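Local structure of lovastatin nonaketide synthase mokA (Monascus pilosus, 6AD3) at residues Glu170-Leu175 with Leu201-Tyr206. The protein is the condensation domain of the iterative type I polyketide synthase that builds the nonaketide in the first stage of monacolin K (lovastatin) biosynthesis. The protein carries 1 engineered substitution. Sequence-based numbering, arbitrary orientation.
Engineered in segment 170-175: W173 (natural residue Arg).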
ATOM      1  N   GLU A 170      -6.874  -7.842  21.123  1.00 20.67           N
ATOM      2  CA  GLU A 170      -6.309  -9.177  21.096  1.00 22.50           C
ATOM      3  C   GLU A 170      -6.807  -9.944  19.860  1.00 20.59           C
ATOM      4  O   GLU A 170      -6.028 -10.614  19.174  1.00 20.23           O
ATOM      5  CB  GLU A 170      -6.655  -9.916  22.403  1.00 26.55           C
ATOM      6  CG  GLU A 170      -6.175 -11.338  22.435  1.00 34.07           C
ATOM      7  CD  GLU A 170      -6.549 -12.054  23.731  1.00 49.16           C
ATOM      8  OE1 GLU A 170      -7.163 -13.142  23.649  1.00 53.28           O
ATOM      9  OE2 GLU A 170      -6.247 -11.518  24.816  1.00 48.03           O
ATOM     10  N   GLY A 171      -8.099  -9.840  19.584  1.00 18.59           N
ATOM     11  CA  GLY A 171      -8.672 -10.468  18.408  1.00 19.22           C
ATOM     12  C   GLY A 171      -8.012  -9.935  17.130  1.00 18.60           C
ATOM     13  O   GLY A 171      -7.773 -10.675  16.196  1.00 18.00           O
ATOM     14  N   TYR A 172      -7.856  -8.622  17.069  1.00 16.03           N
ATOM     15  CA  TYR A 172      -7.188  -7.968  15.931  1.00 17.27           C
ATOM     16  C   TYR A 172      -5.808  -8.561  15.666  1.00 17.58           C
ATOM     17  O   TYR A 172      -5.506  -8.958  14.559  1.00 16.77           O
ATOM     18  CB  TYR A 172      -7.110  -6.457  16.166  1.00 15.65           C
ATOM     19  CG  TYR A 172      -6.274  -5.738  15.120  1.00 15.12           C
ATOM     20  CD1 TYR A 172      -6.845  -5.285  13.918  1.00 15.48           C
ATOM     21  CD2 TYR A 172      -4.903  -5.593  15.284  1.00 16.27           C
ATOM     22  CE1 TYR A 172      -6.081  -4.636  12.955  1.00 14.56           C
ATOM     23  CE2 TYR A 172      -4.128  -4.968  14.290  1.00 15.78           C
ATOM     24  CZ  TYR A 172      -4.725  -4.527  13.124  1.00 16.49           C
ATOM     25  OH  TYR A 172      -3.964  -3.867  12.154  1.00 15.80           O
ATOM     26  N   TRP A 173      -4.974  -8.634  16.691  1.00 15.76           N
ATOM     27  CA  TRP A 173      -3.628  -9.169  16.516  1.00 18.26           C
ATOM     28  C   TRP A 173      -3.607 -10.675  16.206  1.00 19.52           C
ATOM     29  O   TRP A 173      -2.705 -11.157  15.505  1.00 20.67           O
ATOM     30  CB  TRP A 173      -2.739  -8.812  17.720  1.00 18.61           C
ATOM     31  CG  TRP A 173      -2.449  -7.344  17.816  1.00 20.22           C
ATOM     32  CD1 TRP A 173      -3.026  -6.445  18.664  1.00 22.33           C
ATOM     33  CD2 TRP A 173      -1.675  -6.569  16.889  1.00 18.41           C
ATOM     34  NE1 TRP A 173      -2.518  -5.182  18.428  1.00 23.73           N
ATOM     35  CE2 TRP A 173      -1.758  -5.226  17.291  1.00 21.04           C
ATOM     36  CE3 TRP A 173      -0.875  -6.896  15.787  1.00 21.87           C
ATOM     37  CZ2 TRP A 173      -1.124  -4.197  16.587  1.00 22.01           C
ATOM     38  CZ3 TRP A 173      -0.237  -5.892  15.097  1.00 21.49           C
ATOM     39  CH2 TRP A 173      -0.383  -4.555  15.477  1.00 20.88           C
ATOM     40  N   GLN A 174      -4.657 -11.406  16.597  1.00 19.26           N
ATOM     41  CA  GLN A 174      -4.823 -12.783  16.113  1.00 20.35           C
ATOM     42  C   GLN A 174      -5.119 -12.836  14.595  1.00 18.39           C
ATOM     43  O   GLN A 174      -4.534 -13.650  13.858  1.00 18.06           O
ATOM     44  CB  GLN A 174      -5.955 -13.510  16.885  1.00 24.04           C
ATOM     45  CG  GLN A 174      -5.597 -13.866  18.320  1.00 32.15           C
ATOM     46  CD  GLN A 174      -6.835 -14.119  19.214  1.00 42.73           C
ATOM     47  OE1 GLN A 174      -6.735 -14.081  20.447  1.00 55.89           O
ATOM     48  NE2 GLN A 174      -7.995 -14.349  18.597  1.00 45.34           N
ATOM     49  N   LEU A 175      -5.905 -11.872  14.110  1.00 16.85           N
ATOM     50  CA  LEU A 175      -6.230 -11.798  12.676  1.00 16.63           C
ATOM     51  C   LEU A 175      -4.999 -11.412  11.844  1.00 16.16           C
ATOM     52  O   LEU A 175      -4.799 -11.937  10.758  1.00 16.15           O
ATOM     53  CB  LEU A 175      -7.379 -10.824  12.425  1.00 16.33           C
ATOM     54  CG  LEU A 175      -8.761 -11.232  12.930  1.00 18.71           C
ATOM     55  CD1 LEU A 175      -9.746 -10.080  12.778  1.00 19.68           C
ATOM     56  CD2 LEU A 175      -9.301 -12.463  12.210  1.00 22.61           C
ATOM     57  N   LEU A 201     -14.891  -2.738  17.150  1.00 17.00           N
ATOM     58  CA  LEU A 201     -13.719  -2.726  16.268  1.00 16.28           C
ATOM     59  C   LEU A 201     -14.020  -3.598  15.042  1.00 17.22           C
ATOM     60  O   LEU A 201     -14.185  -4.806  15.151  1.00 17.03           O
ATOM     61  CB  LEU A 201     -12.478  -3.221  17.020  1.00 17.24           C
ATOM     62  CG  LEU A 201     -11.206  -3.378  16.186  1.00 16.75           C
ATOM     63  CD1 LEU A 201     -10.786  -2.032  15.648  1.00 17.90           C
ATOM     64  CD2 LEU A 201     -10.112  -4.020  17.017  1.00 19.44           C
ATOM     65  N   PHE A 202     -14.281  -2.942  13.928  1.00 16.08           N
ATOM     66  CA  PHE A 202     -14.660  -3.624  12.703  1.00 15.49           C
ATOM     67  C   PHE A 202     -13.414  -3.829  11.872  1.00 15.97           C
ATOM     68  O   PHE A 202     -12.697  -2.873  11.589  1.00 15.95           O
ATOM     69  CB  PHE A 202     -15.650  -2.773  11.923  1.00 17.57           C
ATOM     70  CG  PHE A 202     -15.992  -3.330  10.576  1.00 18.50           C
ATOM     71  CD1 PHE A 202     -16.356  -4.646  10.452  1.00 24.65           C
ATOM     72  CD2 PHE A 202     -15.903  -2.555   9.451  1.00 25.79           C
ATOM     73  CE1 PHE A 202     -16.626  -5.193   9.212  1.00 29.65           C
ATOM     74  CE2 PHE A 202     -16.205  -3.081   8.203  1.00 29.32           C
ATOM     75  CZ  PHE A 202     -16.457  -4.433   8.081  1.00 24.35           C
ATOM     76  N   VAL A 203     -13.089  -5.086  11.599  1.00 14.70           N
ATOM     77  CA  VAL A 203     -11.844  -5.442  10.975  1.00 13.85           C
ATOM     78  C   VAL A 203     -12.123  -6.040   9.595  1.00 13.73           C
ATOM     79  O   VAL A 203     -12.894  -7.010   9.455  1.00 15.16           O
ATOM     80  CB  VAL A 203     -11.041  -6.466  11.835  1.00 16.02           C
ATOM     81  CG1 VAL A 203      -9.674  -6.800  11.191  1.00 16.16           C
ATOM     82  CG2 VAL A 203     -10.839  -5.950  13.255  1.00 17.52           C
ATOM     83  N   VAL A 204     -11.404  -5.513   8.605  1.00 13.12           N
ATOM     84  CA  VAL A 204     -11.271  -6.079   7.311  1.00 15.37           C
ATOM     85  C   VAL A 204      -9.840  -6.590   7.129  1.00 15.14           C
ATOM     86  O   VAL A 204      -8.873  -5.828   7.177  1.00 16.04           O
ATOM     87  CB  VAL A 204     -11.592  -5.041   6.202  1.00 15.52           C
ATOM     88  CG1 VAL A 204     -11.302  -5.639   4.837  1.00 16.28           C
ATOM     89  CG2 VAL A 204     -13.020  -4.552   6.301  1.00 15.25           C
ATOM     90  N   ALA A 205      -9.708  -7.906   6.988  1.00 13.63           N
ATOM     91  CA  ALA A 205      -8.443  -8.511   6.789  1.00 16.13           C
ATOM     92  C   ALA A 205      -8.460  -9.267   5.468  1.00 15.40           C
ATOM     93  O   ALA A 205      -9.453  -9.871   5.103  1.00 18.51           O
ATOM     94  CB  ALA A 205      -8.109  -9.432   7.916  1.00 17.95           C
ATOM     95  N   TYR A 206      -7.359  -9.202   4.757  1.00 12.29           N
ATOM     96  CA  TYR A 206      -7.283  -9.746   3.410  1.00 12.11           C
ATOM     97  C   TYR A 206      -5.927 -10.297   3.070  1.00 13.71           C
ATOM     98  O   TYR A 206      -4.874  -9.717   3.390  1.00 13.67           O
ATOM     99  CB  TYR A 206      -7.714  -8.728   2.349  1.00 13.73           C
ATOM    100  CG  TYR A 206      -6.949  -7.422   2.362  1.00 12.91           C
ATOM    101  CD1 TYR A 206      -7.311  -6.398   3.214  1.00 12.50           C
ATOM    102  CD2 TYR A 206      -5.948  -7.166   1.405  1.00 12.86           C
ATOM    103  CE1 TYR A 206      -6.654  -5.169   3.171  1.00 12.20           C
ATOM    104  CE2 TYR A 206      -5.312  -5.952   1.344  1.00 14.18           C
ATOM    105  CZ  TYR A 206      -5.639  -4.972   2.235  1.00 13.62           C
ATOM    106  OH  TYR A 206      -4.998  -3.770   2.178  1.00 16.34           O
TER
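The ring of Y172 meets V203 with its edge: CD1 of Y172 lies 4.1 Å from CG2 of V203, and that methyl sits near the plane of the ring. The two side chains cross at roughly a right angle. Along the other edge of the phenol is W173, an engineered residue (arginine in the natural protein). CD1 of W173 is in the plane of the Y172 ring, while CD2 of Y172 stands 3.6 Å above the plane of the indole, over its centre.

Y172 points its CG anti to the backbone N (chi1 173°), which directs the ring from the helix into the interior. Its hydroxyl is hydrogen-bonded to T460 OG1 and T101 O, so the buried polar end is satisfied by two neighbouring strands and the ring is pinned at its far end. Nearer the helix, CB of Y172 rests 4.0 Å from CD2 of L201.

The example illustrates how a helix covers a sheet in a condensation domain. Helix 165-176 is the connection of a beta-alpha-beta crossover, joining strand 157-161 to its parallel neighbour 188-195. Over 170-175 and 201-206 the axes of helix and strand run in the same direction, 6° apart, with a closest approach of 10.0 Å. Alternation along the strand turns L201, V203 and A205 toward this helix, while V204 on the other face packs against helix 213-227.

One helical turn beyond Y172, L175 reaches V203 tip to tip, CD1 of L175 lying 3.6 Å from CG1 of V203. The valine thus divides its methyls between the two helix residues: CG1, anti to the backbone N (chi1 -177°), goes to the leucine and CG2 to the tyrosine.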